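Local coordinates for fimbrial protein MyfA (Yersinia enterocolitica, PDB 5LND) that builds Myf fimbriae as their major subunit, assembling into a homopolymer that resists proteases and chaotropic agents and is a probable virulence factor, at residues 4-9 / 25-30; 34-39 / 74-79; 44-49 / 100-105; 57-62 / 86-91. All blocks are in the same frame, centred on the assembly; numbering follows the deposited sequence.

Interaction 1 (4-9 / 25-30)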
loop_
_atom_site.group_PDB
_atom_site.type_symbol
_atom_site.label_atom_id
_atom_site.label_comp_id
_atom_site.label_asym_id
_atom_site.label_seq_id
_atom_site.Cartn_x
_atom_site.Cartn_y
_atom_site.Cartn_z
ATOM N N VAL B 4 -7.668 -22.891 17.558
ATOM C CA VAL B 4 -7.666 -22.211 16.264
ATOM C C VAL B 4 -6.349 -22.513 15.566
ATOM O O VAL B 4 -5.320 -22.618 16.220
ATOM C CB VAL B 4 -7.802 -20.684 16.434
ATOM C CG1 VAL B 4 -7.876 -19.989 15.092
ATOM C CG2 VAL B 4 -9.026 -20.355 17.247
ATOM N N GLU B 5 -6.368 -22.696 14.252
ATOM C CA GLU B 5 -5.114 -22.681 13.506
ATOM C C GLU B 5 -5.216 -21.769 12.306
ATOM O O GLU B 5 -6.169 -21.845 11.545
ATOM C CB GLU B 5 -4.673 -24.074 13.061
ATOM C CG GLU B 5 -3.435 -24.061 12.131
ATOM C CD GLU B 5 -2.111 -23.667 12.821
ATOM O OE1 GLU B 5 -2.019 -22.582 13.440
ATOM O OE2 GLU B 5 -1.137 -24.446 12.716
ATOM N N PHE B 6 -4.216 -20.915 12.144
ATOM C CA PHE B 6 -4.187 -19.950 11.058
ATOM C C PHE B 6 -2.790 -19.907 10.441
ATOM O O PHE B 6 -1.819 -19.545 11.104
ATOM C CB PHE B 6 -4.574 -18.577 11.593
ATOM C CG PHE B 6 -4.695 -17.526 10.536
ATOM C CD1 PHE B 6 -5.708 -17.588 9.600
ATOM C CD2 PHE B 6 -3.809 -16.467 10.491
ATOM C CE1 PHE B 6 -5.836 -16.621 8.628
ATOM C CE2 PHE B 6 -3.934 -15.490 9.528
ATOM C CZ PHE B 6 -4.950 -15.570 8.594
ATOM N N LYS B 7 -2.695 -20.288 9.172
ATOM C CA LYS B 7 -1.414 -20.399 8.498
ATOM C C LYS B 7 -1.515 -19.814 7.113
ATOM O O LYS B 7 -2.589 -19.802 6.522
ATOM C CB LYS B 7 -1.000 -21.863 8.374
ATOM C CG LYS B 7 -0.810 -22.574 9.689
ATOM C CD LYS B 7 -0.063 -23.886 9.512
ATOM C CE LYS B 7 -0.766 -24.793 8.523
ATOM N NZ LYS B 7 -0.225 -26.181 8.573
ATOM N N ALA B 8 -0.393 -19.331 6.595
ATOM C CA ALA B 8 -0.335 -18.937 5.199
ATOM C C ALA B 8 -0.412 -20.221 4.390
ATOM O O ALA B 8 0.041 -21.271 4.844
ATOM C CB ALA B 8 0.948 -18.178 4.902
ATOM N N THR B 9 -0.991 -20.151 3.198
ATOM C CA THR B 9 -1.106 -21.339 2.367
ATOM C C THR B 9 0.210 -21.662 1.668
ATOM O O THR B 9 1.170 -20.901 1.761
ATOM C CB THR B 9 -2.190 -21.191 1.331
ATOM O OG1 THR B 9 -1.968 -19.987 0.596
ATOM C CG2 THR B 9 -3.565 -21.158 1.987
ATOM N N PHE B 25 -4.258 -17.473 2.981
ATOM C CA PHE B 25 -4.301 -17.961 4.354
ATOM C C PHE B 25 -5.333 -19.064 4.514
ATOM O O PHE B 25 -6.340 -19.091 3.807
ATOM C CB PHE B 25 -4.653 -16.835 5.334
ATOM C CG PHE B 25 -3.617 -15.750 5.441
ATOM C CD1 PHE B 25 -2.361 -16.008 5.974
ATOM C CD2 PHE B 25 -3.915 -14.458 5.042
ATOM C CE1 PHE B 25 -1.416 -14.999 6.073
ATOM C CE2 PHE B 25 -2.980 -13.451 5.155
ATOM C CZ PHE B 25 -1.730 -13.727 5.669
ATOM N N HIS B 26 -5.079 -19.961 5.461
ATOM C CA HIS B 26 -6.050 -20.982 5.812
ATOM C C HIS B 26 -6.325 -20.952 7.306
ATOM O O HIS B 26 -5.394 -20.890 8.113
ATOM C CB HIS B 26 -5.562 -22.364 5.398
ATOM C CG HIS B 26 -6.546 -23.459 5.675
ATOM N ND1 HIS B 26 -7.722 -23.604 4.969
ATOM C CD2 HIS B 26 -6.525 -24.470 6.578
ATOM C CE1 HIS B 26 -8.381 -24.655 5.423
ATOM N NE2 HIS B 26 -7.676 -25.198 6.400
ATOM N N LEU B 27 -7.607 -21.006 7.660
ATOM C CA LEU B 27 -8.033 -20.884 9.046
ATOM C C LEU B 27 -8.854 -22.088 9.460
ATOM O O LEU B 27 -9.688 -22.560 8.693
ATOM C CB LEU B 27 -8.874 -19.619 9.215
ATOM C CG LEU B 27 -9.681 -19.513 10.513
ATOM C CD1 LEU B 27 -8.784 -19.303 11.693
ATOM C CD2 LEU B 27 -10.683 -18.398 10.403
ATOM N N VAL B 28 -8.611 -22.590 10.669
ATOM C CA VAL B 28 -9.409 -23.678 11.222
ATOM C C VAL B 28 -9.869 -23.338 12.628
ATOM O O VAL B 28 -9.050 -23.159 13.523
ATOM C CB VAL B 28 -8.620 -24.999 11.265
ATOM C CG1 VAL B 28 -9.493 -26.109 11.803
ATOM C CG2 VAL B 28 -8.128 -25.355 9.882
ATOM N N MET B 29 -11.181 -23.252 12.821
ATOM C CA MET B 29 -11.744 -22.939 14.129
ATOM C C MET B 29 -12.506 -24.151 14.672
ATOM O O MET B 29 -13.519 -24.561 14.105
ATOM C CB MET B 29 -12.666 -21.714 14.036
ATOM C CG MET B 29 -11.984 -20.427 13.577
ATOM S SD MET B 29 -13.108 -19.089 13.159
ATOM C CE MET B 29 -13.816 -19.693 11.638
ATOM N N SER B 30 -12.016 -24.714 15.773
ATOM C CA SER B 30 -12.572 -25.951 16.307
ATOM C C SER B 30 -13.185 -25.850 17.700
ATOM O O SER B 30 -12.680 -25.134 18.567
ATOM C CB SER B 30 -11.509 -27.047 16.307
ATOM O OG SER B 30 -11.148 -27.394 14.990
#
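E5 and V28 face each other as an antiparallel hydrogen-bonded pair. E5 N gives its proton to V28 O at 2.8 Å, and V28 N returns one to E5 O at 2.7 Å. K7 and H26 repeat this two residues on. K7 N reaches H26 O at 3.0 Å. H26 N meets K7 O at 2.7 Å, and this bond is nearly straight (171° at the hydrogen). V4, F6 and A8 pair without such bonds, opposite M29, L27 and F25. The backbones of M29, L27 and F25 bond instead to strand 81-88, at V82, A84 and F86. F6 N makes a weak bond to E5 OE1, 3.0 Å. Two polar ends are met outside the pair: T9 OG1 by N11, and H26 ND1 weakly by T85.

Apolar groups gather on the face of V4, F6 and L27. F6 sets CG opposite its backbone N (chi1 -175°), which carries the ring across to F25. There F6 CZ lies 3.4 Å from F25 CG, over one face of the F25 ring. The two planes are 30° apart and slid, with little overlap. V4 CG1 meets L27 CD1 at 3.6 Å. Strand 118-130, probably the donor strand completing this chain's fold, touches V4, F6 and F25. This is an antiparallel strand pair at one edge of the three-stranded sheet, its apolar face lining the core of an Ig-like beta sandwich.

Interaction 2 (34-39 / 74-79)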
loop_
_atom_site.group_PDB
_atom_site.type_symbol
_atom_site.label_atom_id
_atom_site.label_comp_id
_atom_site.label_asym_id
_atom_site.label_seq_id
_atom_site.Cartn_x
_atom_site.Cartn_y
_atom_site.Cartn_z
ATOM N N GLU B 34 -20.894 -27.151 22.608
ATOM C CA GLU B 34 -22.019 -26.503 21.941
ATOM C C GLU B 34 -21.783 -24.999 21.756
ATOM O O GLU B 34 -21.416 -24.303 22.701
ATOM C CB GLU B 34 -23.309 -26.746 22.727
ATOM C CG GLU B 34 -24.567 -26.236 22.029
ATOM C CD GLU B 34 -25.755 -26.072 22.965
ATOM O OE1 GLU B 34 -25.552 -25.907 24.185
ATOM O OE2 GLU B 34 -26.898 -26.093 22.472
ATOM N N HIS B 35 -21.992 -24.512 20.531
ATOM C CA HIS B 35 -21.800 -23.093 20.194
ATOM C C HIS B 35 -22.630 -22.672 18.982
ATOM O O HIS B 35 -23.026 -23.509 18.182
ATOM C CB HIS B 35 -20.322 -22.803 19.927
ATOM C CG HIS B 35 -19.746 -23.587 18.788
ATOM N ND1 HIS B 35 -19.257 -24.866 18.938
ATOM C CD2 HIS B 35 -19.574 -23.272 17.482
ATOM C CE1 HIS B 35 -18.812 -25.307 17.775
ATOM N NE2 HIS B 35 -18.996 -24.360 16.874
ATOM N N LYS B 36 -22.874 -21.372 18.841
ATOM C CA LYS B 36 -23.660 -20.863 17.719
ATOM C C LYS B 36 -22.836 -20.630 16.457
ATOM O O LYS B 36 -23.206 -21.080 15.373
ATOM C CB LYS B 36 -24.372 -19.571 18.106
ATOM C CG LYS B 36 -25.410 -19.136 17.101
ATOM C CD LYS B 36 -26.030 -17.812 17.496
ATOM C CE LYS B 36 -27.082 -17.377 16.491
ATOM N NZ LYS B 36 -27.599 -16.044 16.852
ATOM N N GLY B 37 -21.717 -19.929 16.597
ATOM C CA GLY B 37 -20.897 -19.603 15.447
ATOM C C GLY B 37 -19.587 -18.955 15.831
ATOM O O GLY B 37 -19.146 -19.058 16.976
ATOM N N TRP B 38 -18.966 -18.289 14.859
ATOM C CA TRP B 38 -17.654 -17.673 15.040
ATOM C C TRP B 38 -17.588 -16.259 14.463
ATOM O O TRP B 38 -18.311 -15.921 13.530
ATOM C CB TRP B 38 -16.570 -18.531 14.370
ATOM C CG TRP B 38 -16.570 -19.982 14.771
ATOM C CD1 TRP B 38 -17.326 -20.981 14.235
ATOM C CD2 TRP B 38 -15.771 -20.590 15.792
ATOM N NE1 TRP B 38 -17.045 -22.173 14.856
ATOM C CE2 TRP B 38 -16.094 -21.958 15.819
ATOM C CE3 TRP B 38 -14.811 -20.107 16.683
ATOM C CZ2 TRP B 38 -15.488 -22.851 16.708
ATOM C CZ3 TRP B 38 -14.215 -20.989 17.553
ATOM C CH2 TRP B 38 -14.554 -22.343 17.564
ATOM N N ASN B 39 -16.718 -15.440 15.035
ATOM C CA ASN B 39 -16.326 -14.183 14.434
ATOM C C ASN B 39 -14.847 -14.242 14.078
ATOM O O ASN B 39 -14.065 -14.858 14.794
ATOM C CB ASN B 39 -16.583 -13.030 15.399
ATOM C CG ASN B 39 -18.052 -12.746 15.581
ATOM O OD1 ASN B 39 -18.832 -12.879 14.645
ATOM N ND2 ASN B 39 -18.440 -12.346 16.791
ATOM N N TRP B 74 -18.031 -13.434 9.837
ATOM C CA TRP B 74 -18.783 -14.203 10.812
ATOM C C TRP B 74 -19.477 -15.351 10.112
ATOM O O TRP B 74 -19.627 -15.355 8.893
ATOM C CB TRP B 74 -19.814 -13.324 11.510
ATOM C CG TRP B 74 -20.900 -12.864 10.605
ATOM C CD1 TRP B 74 -20.835 -11.850 9.709
ATOM C CD2 TRP B 74 -22.232 -13.391 10.518
ATOM N NE1 TRP B 74 -22.036 -11.714 9.060
ATOM C CE2 TRP B 74 -22.912 -12.646 9.542
ATOM C CE3 TRP B 74 -22.910 -14.418 11.172
ATOM C CZ2 TRP B 74 -24.240 -12.900 9.197
ATOM C CZ3 TRP B 74 -24.227 -14.670 10.828
ATOM C CH2 TRP B 74 -24.878 -13.910 9.855
ATOM N N ILE B 75 -19.899 -16.325 10.896
ATOM C CA ILE B 75 -20.639 -17.447 10.371
ATOM C C ILE B 75 -21.414 -18.051 11.531
ATOM O O ILE B 75 -20.949 -18.029 12.680
ATOM C CB ILE B 75 -19.691 -18.483 9.712
ATOM C CG1 ILE B 75 -20.469 -19.473 8.844
ATOM C CG2 ILE B 75 -18.866 -19.208 10.756
ATOM C CD1 ILE B 75 -19.579 -20.514 8.177
ATOM N N ASP B 76 -22.619 -18.536 11.250
ATOM C CA ASP B 76 -23.333 -19.354 12.217
ATOM C C ASP B 76 -23.093 -20.812 11.859
ATOM O O ASP B 76 -23.740 -21.350 10.961
ATOM C CB ASP B 76 -24.831 -19.069 12.195
ATOM C CG ASP B 76 -25.199 -17.751 12.831
ATOM O OD1 ASP B 76 -24.447 -17.217 13.662
ATOM O OD2 ASP B 76 -26.279 -17.259 12.480
ATOM N N ASP B 77 -22.141 -21.437 12.545
ATOM C CA ASP B 77 -21.799 -22.834 12.291
ATOM C C ASP B 77 -21.520 -23.506 13.623
ATOM O O ASP B 77 -20.567 -23.154 14.325
ATOM C CB ASP B 77 -20.570 -22.938 11.376
ATOM C CG ASP B 77 -20.242 -24.369 10.975
ATOM O OD1 ASP B 77 -19.898 -25.180 11.858
ATOM O OD2 ASP B 77 -20.297 -24.681 9.769
ATOM N N GLY B 78 -22.358 -24.471 13.975
ATOM C CA GLY B 78 -22.269 -25.103 15.275
ATOM C C GLY B 78 -21.533 -26.422 15.260
ATOM O O GLY B 78 -21.381 -27.051 16.304
ATOM N N SER B 79 -21.067 -26.833 14.082
ATOM C CA SER B 79 -20.316 -28.079 13.950
ATOM C C SER B 79 -19.021 -28.038 14.760
ATOM O O SER B 79 -18.641 -27.002 15.309
ATOM C CB SER B 79 -20.027 -28.397 12.487
ATOM O OG SER B 79 -19.146 -27.460 11.922
HETATM O O HOH W 1 -22.900 -26.702 18.311
#
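G37, one of two residues of a classic beta bulge, brings its CA to 4.1 Å from D76 CA. K36 and G37 both face Y108 of strand 97-108. G37 has no side chain, and its CA lies against the partner backbone, 3.2 Å from I75 O, in a CA-H...O contact. Regular pairing starts just after. W38 N donates to I75 O at 3.0 Å, and I75 N donates back to W38 O. N39 and W74 follow as a non-hydrogen-bonded pair, where N39 OD1 lies 3.3 Å from W74 CB. The amide and indole planes are 68° apart. N39 ND2 is held by E106. Here strand 37-52, central in the larger sheet of the Ig-like sandwich, pairs with the end of strand 72-75. From D76 on the chain is loop or turn.

Before the bulge H35 meets the turn at D77-S79. Its ring is turned between its own backbone N and carbonyl carbon (chi1 61°). G78 CA makes an off-centre CH-pi contact, 4.1 Å from the ring centroid. H35 CE1 meets S79 O at 3.0 Å, near the ring plane. H35 ND1 is hydrogen-bonded to G33 O. K36 and D76 run side by side, but K36 NZ stays 4.6 Å from D76 OD1, a long separation for opposite charges. D76 OD1 bonds to the hydroxyl of Y108.

Interaction 3 (44-49 / 100-105)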
loop_
_atom_site.group_PDB
_atom_site.type_symbol
_atom_site.label_atom_id
_atom_site.label_comp_id
_atom_site.label_asym_id
_atom_site.label_seq_id
_atom_site.Cartn_x
_atom_site.Cartn_y
_atom_site.Cartn_z
ATOM N N GLY B 44 -5.430 -4.237 14.275
ATOM C CA GLY B 44 -4.230 -3.493 13.952
ATOM C C GLY B 44 -4.164 -2.965 12.534
ATOM O O GLY B 44 -5.092 -2.319 12.058
ATOM N N ALA B 45 -3.044 -3.243 11.873
ATOM C CA ALA B 45 -2.826 -2.867 10.490
ATOM C C ALA B 45 -3.928 -3.435 9.602
ATOM O O ALA B 45 -4.393 -2.782 8.672
ATOM C CB ALA B 45 -1.474 -3.364 10.039
ATOM N N SER B 46 -4.348 -4.653 9.911
ATOM C CA SER B 46 -5.259 -5.391 9.060
ATOM C C SER B 46 -6.727 -4.980 9.138
ATOM O O SER B 46 -7.587 -5.637 8.547
ATOM C CB SER B 46 -5.115 -6.875 9.354
ATOM O OG SER B 46 -3.835 -7.324 8.986
ATOM N N GLU B 47 -7.024 -3.897 9.846
ATOM C CA GLU B 47 -8.412 -3.465 9.974
ATOM C C GLU B 47 -8.986 -3.008 8.633
ATOM O O GLU B 47 -8.391 -2.196 7.936
ATOM C CB GLU B 47 -8.565 -2.391 11.053
ATOM C CG GLU B 47 -8.483 -2.949 12.472
ATOM C CD GLU B 47 -8.794 -1.924 13.540
ATOM O OE1 GLU B 47 -9.180 -0.788 13.183
ATOM O OE2 GLU B 47 -8.649 -2.257 14.741
ATOM N N GLY B 48 -10.150 -3.538 8.282
ATOM C CA GLY B 48 -10.716 -3.318 6.966
ATOM C C GLY B 48 -10.824 -4.641 6.234
ATOM O O GLY B 48 -11.614 -4.785 5.295
ATOM N N GLY B 49 -10.021 -5.604 6.683
ATOM C CA GLY B 49 -9.964 -6.928 6.092
ATOM C C GLY B 49 -8.777 -7.105 5.159
ATOM O O GLY B 49 -8.896 -7.744 4.114
ATOM N N GLN B 100 1.286 -9.370 6.309
ATOM C CA GLN B 100 0.791 -9.920 7.555
ATOM C C GLN B 100 -0.682 -9.628 7.771
ATOM O O GLN B 100 -1.151 -8.518 7.551
ATOM C CB GLN B 100 1.590 -9.348 8.719
ATOM C CG GLN B 100 1.302 -10.011 10.039
ATOM C CD GLN B 100 1.974 -9.310 11.202
ATOM O OE1 GLN B 100 2.066 -8.082 11.237
ATOM N NE2 GLN B 100 2.434 -10.090 12.173
ATOM N N PHE B 101 -1.414 -10.641 8.199
ATOM C CA PHE B 101 -2.747 -10.417 8.708
ATOM C C PHE B 101 -2.757 -10.727 10.196
ATOM O O PHE B 101 -2.223 -11.743 10.641
ATOM C CB PHE B 101 -3.775 -11.265 7.970
ATOM C CG PHE B 101 -5.165 -11.096 8.491
ATOM C CD1 PHE B 101 -5.973 -10.071 8.022
ATOM C CD2 PHE B 101 -5.661 -11.951 9.470
ATOM C CE1 PHE B 101 -7.257 -9.913 8.510
ATOM C CE2 PHE B 101 -6.941 -11.800 9.964
ATOM C CZ PHE B 101 -7.739 -10.780 9.487
ATOM N N THR B 102 -3.354 -9.819 10.957
ATOM C CA THR B 102 -3.600 -10.022 12.365
ATOM C C THR B 102 -5.097 -9.933 12.586
ATOM O O THR B 102 -5.797 -9.158 11.924
ATOM C CB THR B 102 -2.873 -8.972 13.224
ATOM O OG1 THR B 102 -3.221 -7.648 12.793
ATOM C CG2 THR B 102 -1.380 -9.152 13.107
ATOM N N GLY B 103 -5.592 -10.747 13.505
ATOM C CA GLY B 103 -7.003 -10.735 13.821
ATOM C C GLY B 103 -7.312 -11.491 15.090
ATOM O O GLY B 103 -6.437 -12.137 15.666
ATOM N N ARG B 104 -8.565 -11.403 15.528
ATOM C CA ARG B 104 -9.018 -12.093 16.727
ATOM C C ARG B 104 -10.189 -12.994 16.394
ATOM O O ARG B 104 -11.177 -12.555 15.808
ATOM C CB ARG B 104 -9.443 -11.092 17.794
ATOM C CG ARG B 104 -10.071 -11.733 19.013
ATOM C CD ARG B 104 -10.306 -10.723 20.112
ATOM N NE ARG B 104 -11.421 -9.833 19.809
ATOM C CZ ARG B 104 -11.295 -8.605 19.307
ATOM N NH1 ARG B 104 -10.095 -8.101 19.045
ATOM N NH2 ARG B 104 -12.373 -7.876 19.064
ATOM N N VAL B 105 -10.067 -14.260 16.760
ATOM C CA VAL B 105 -11.143 -15.213 16.552
ATOM C C VAL B 105 -12.040 -15.233 17.779
ATOM O O VAL B 105 -11.551 -15.185 18.897
ATOM C CB VAL B 105 -10.594 -16.612 16.280
ATOM C CG1 VAL B 105 -11.724 -17.592 16.086
ATOM C CG2 VAL B 105 -9.734 -16.580 15.043
HETATM O O HOH W 2 -1.977 -6.561 10.677
#
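S46 meets strand 97-108 at Q100, F101 and T102, from a short loop that interrupts strand 37-52 in the Ig-like fold. Either side of the loop the backbone pairing is intact: T43 bonds to T102, and V52 to Q100. The loop holds a 3-10 segment at A45-S46. Its glycines G44, G48 and G49 all have positive phi.

Direct hydrogen bonding across the contact rests on one side-chain oxygen. T102 N donates to S46 OG at 3.2 Å, with 159° at the hydrogen. S46 CB points toward the strand, and with OG opposite the carbonyl carbon (chi1 -65°) the hydroxyl reaches T102 N. S46 OG also has a weak bond with Q50 O. Within the loop, G49 N bonds to S46 O at 3.1 Å, and E47 N weakly to G44 O.

A water adds a second link. It lies 2.6 Å from S46 OG and donates to T102 OG1 at 2.7 Å. T102 OG1 is bonded to T43 O as well, so this hydroxyl touches both the loop's water and the strand before the loop.

Packing involves the F101 ring. It points into the sandwich, where it also touches F25 of strand 22-30. S46 CB approaches the ring obliquely, 3.6 Å from CD1 and 3.8 Å from CE1. The same S46 CB sits 3.5 Å from T102 O.

Interaction 4 (57-62 / 86-91)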
loop_
_atom_site.group_PDB
_atom_site.type_symbol
_atom_site.label_atom_id
_atom_site.label_comp_id
_atom_site.label_asym_id
_atom_site.label_seq_id
_atom_site.Cartn_x
_atom_site.Cartn_y
_atom_site.Cartn_z
ATOM N N THR B 57 1.844 -1.530 2.238
ATOM C CA THR B 57 0.967 -1.846 1.115
ATOM C C THR B 57 -0.105 -2.830 1.565
ATOM O O THR B 57 0.203 -3.813 2.234
ATOM C CB THR B 57 1.746 -2.467 -0.065
ATOM O OG1 THR B 57 2.872 -1.644 -0.386
ATOM C CG2 THR B 57 0.868 -2.574 -1.293
ATOM N N ARG B 58 -1.353 -2.582 1.181
ATOM C CA ARG B 58 -2.476 -3.401 1.631
ATOM C C ARG B 58 -3.058 -4.225 0.486
ATOM O O ARG B 58 -3.064 -3.783 -0.664
ATOM C CB ARG B 58 -3.558 -2.501 2.231
ATOM C CG ARG B 58 -3.013 -1.473 3.213
ATOM C CD ARG B 58 -4.072 -0.482 3.673
ATOM N NE ARG B 58 -5.128 -1.134 4.433
ATOM C CZ ARG B 58 -5.014 -1.527 5.701
ATOM N NH1 ARG B 58 -3.883 -1.345 6.375
ATOM N NH2 ARG B 58 -6.039 -2.117 6.297
ATOM N N VAL B 59 -3.529 -5.428 0.802
ATOM C CA VAL B 59 -4.257 -6.262 -0.156
ATOM C C VAL B 59 -5.513 -6.823 0.494
ATOM O O VAL B 59 -5.432 -7.452 1.542
ATOM C CB VAL B 59 -3.397 -7.427 -0.668
ATOM C CG1 VAL B 59 -4.162 -8.240 -1.705
ATOM C CG2 VAL B 59 -2.113 -6.901 -1.256
ATOM N N ASP B 60 -6.668 -6.600 -0.126
ATOM C CA ASP B 60 -7.928 -7.089 0.422
ATOM C C ASP B 60 -7.954 -8.603 0.532
ATOM O O ASP B 60 -7.377 -9.300 -0.300
ATOM C CB ASP B 60 -9.098 -6.624 -0.442
ATOM C CG ASP B 60 -9.267 -5.128 -0.424
ATOM O OD1 ASP B 60 -8.829 -4.502 0.559
ATOM O OD2 ASP B 60 -9.834 -4.579 -1.391
ATOM N N LEU B 61 -8.621 -9.104 1.570
ATOM C CA LEU B 61 -8.818 -10.539 1.745
ATOM C C LEU B 61 -10.279 -10.890 1.505
ATOM O O LEU B 61 -11.163 -10.080 1.770
ATOM C CB LEU B 61 -8.388 -10.968 3.139
ATOM C CG LEU B 61 -6.900 -10.846 3.402
ATOM C CD1 LEU B 61 -6.602 -11.317 4.817
ATOM C CD2 LEU B 61 -6.119 -11.642 2.374
ATOM N N HIS B 62 -10.515 -12.088 0.984
ATOM C CA HIS B 62 -11.859 -12.567 0.703
ATOM C C HIS B 62 -11.966 -14.019 1.109
ATOM O O HIS B 62 -10.982 -14.753 1.096
ATOM C CB HIS B 62 -12.174 -12.472 -0.785
ATOM C CG HIS B 62 -11.881 -11.139 -1.384
ATOM N ND1 HIS B 62 -12.806 -10.118 -1.414
ATOM C CD2 HIS B 62 -10.768 -10.658 -1.982
ATOM C CE1 HIS B 62 -12.272 -9.066 -2.006
ATOM N NE2 HIS B 62 -11.035 -9.367 -2.358
ATOM N N PHE B 86 -8.682 -17.793 2.910
ATOM C CA PHE B 86 -8.748 -16.401 2.514
ATOM C C PHE B 86 -7.907 -16.217 1.266
ATOM O O PHE B 86 -6.709 -16.509 1.266
ATOM C CB PHE B 86 -8.273 -15.490 3.646
ATOM C CG PHE B 86 -9.148 -15.540 4.864
ATOM C CD1 PHE B 86 -10.174 -14.620 5.036
ATOM C CD2 PHE B 86 -8.948 -16.516 5.839
ATOM C CE1 PHE B 86 -10.987 -14.667 6.163
ATOM C CE2 PHE B 86 -9.760 -16.574 6.968
ATOM C CZ PHE B 86 -10.779 -15.646 7.126
ATOM N N PHE B 87 -8.545 -15.750 0.200
ATOM C CA PHE B 87 -7.875 -15.649 -1.080
ATOM C C PHE B 87 -7.798 -14.203 -1.556
ATOM O O PHE B 87 -8.523 -13.339 -1.064
ATOM C CB PHE B 87 -8.594 -16.511 -2.116
ATOM C CG PHE B 87 -9.994 -16.065 -2.402
ATOM C CD1 PHE B 87 -10.244 -15.083 -3.345
ATOM C CD2 PHE B 87 -11.065 -16.627 -1.725
ATOM C CE1 PHE B 87 -11.521 -14.667 -3.599
ATOM C CE2 PHE B 87 -12.354 -16.212 -1.976
ATOM C CZ PHE B 87 -12.582 -15.229 -2.916
ATOM N N LEU B 88 -6.907 -13.951 -2.511
ATOM C CA LEU B 88 -6.815 -12.654 -3.163
ATOM C C LEU B 88 -7.660 -12.717 -4.428
ATOM O O LEU B 88 -7.698 -13.745 -5.092
ATOM C CB LEU B 88 -5.367 -12.347 -3.503
ATOM C CG LEU B 88 -4.378 -12.489 -2.357
ATOM C CD1 LEU B 88 -3.003 -12.040 -2.797
ATOM C CD2 LEU B 88 -4.854 -11.700 -1.150
ATOM N N ALA B 89 -8.354 -11.635 -4.760
ATOM C CA ALA B 89 -9.228 -11.663 -5.924
ATOM C C ALA B 89 -8.430 -11.682 -7.227
ATOM O O ALA B 89 -7.334 -11.127 -7.319
ATOM C CB ALA B 89 -10.202 -10.501 -5.899
ATOM N N ALA B 90 -8.990 -12.340 -8.233
ATOM C CA ALA B 90 -8.433 -12.309 -9.575
ATOM C C ALA B 90 -8.436 -10.880 -10.098
ATOM O O ALA B 90 -9.434 -10.177 -9.962
ATOM C CB ALA B 90 -9.252 -13.177 -10.483
ATOM N N GLY B 91 -7.333 -10.459 -10.710
ATOM C CA GLY B 91 -7.252 -9.130 -11.290
ATOM C C GLY B 91 -6.545 -8.119 -10.407
ATOM O O GLY B 91 -6.229 -7.006 -10.853
HETATM O O HOH W 3 -7.894 -9.422 -3.251
#
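H62 and F87 form the close end of this contact. F87 N donates to H62 O at 2.8 Å. H62 N donates to F87 O at 3.1 Å, but with a more bent geometry (138° at the hydrogen). With chi1 64° the F87 ring lies over its own backbone, and one face takes H62 CB, a CH-pi contact 3.8 Å from the centroid. The imidazole itself slides past the phenyl with little overlap. The buried V59, L61 and L88 pack as well. L88 CD2 touches V59 CG1 at 3.6 Å and L61 CD2 at 3.7 Å.

The side at A89 is looser and wetter. A water there accepts from A89 N at 2.7 Å and donates to D60 O at 3.0 Å. H62 NE2 gives it only a weak bond, near the plane of the imidazole. The D60 carboxylate turns to Q50. R58 N bonds to E80 of the second subunit.

The two strands cross at 112° and share a single bridge, as the chain passes between the sheets of the sandwich. Strand 37-52 pairs with 58-60 on one side, and strand 22-30 with 81-88 on the other.

Overall arrangement
From the N terminus, interaction 1 closes first, pairing strand 3-8 with 22-30 before any other contact opens. Strand 37-52 follows. Its start opens interaction 2, which closes at 74-79, and its loop opens interaction 3, which closes last, at 100-105. These two cross. Interaction 4 opens and closes between the two halves of interaction 3, and it crosses interaction 2. Interactions 2 and 4 lie on opposite sides of the chain centre, about 24 Å apart between centres. Interactions 1 and 4 meet through strands 22-30 and 81-88. M29 against V105 and F6 against F101 join interactions 1 and 3, tying the two sheets together.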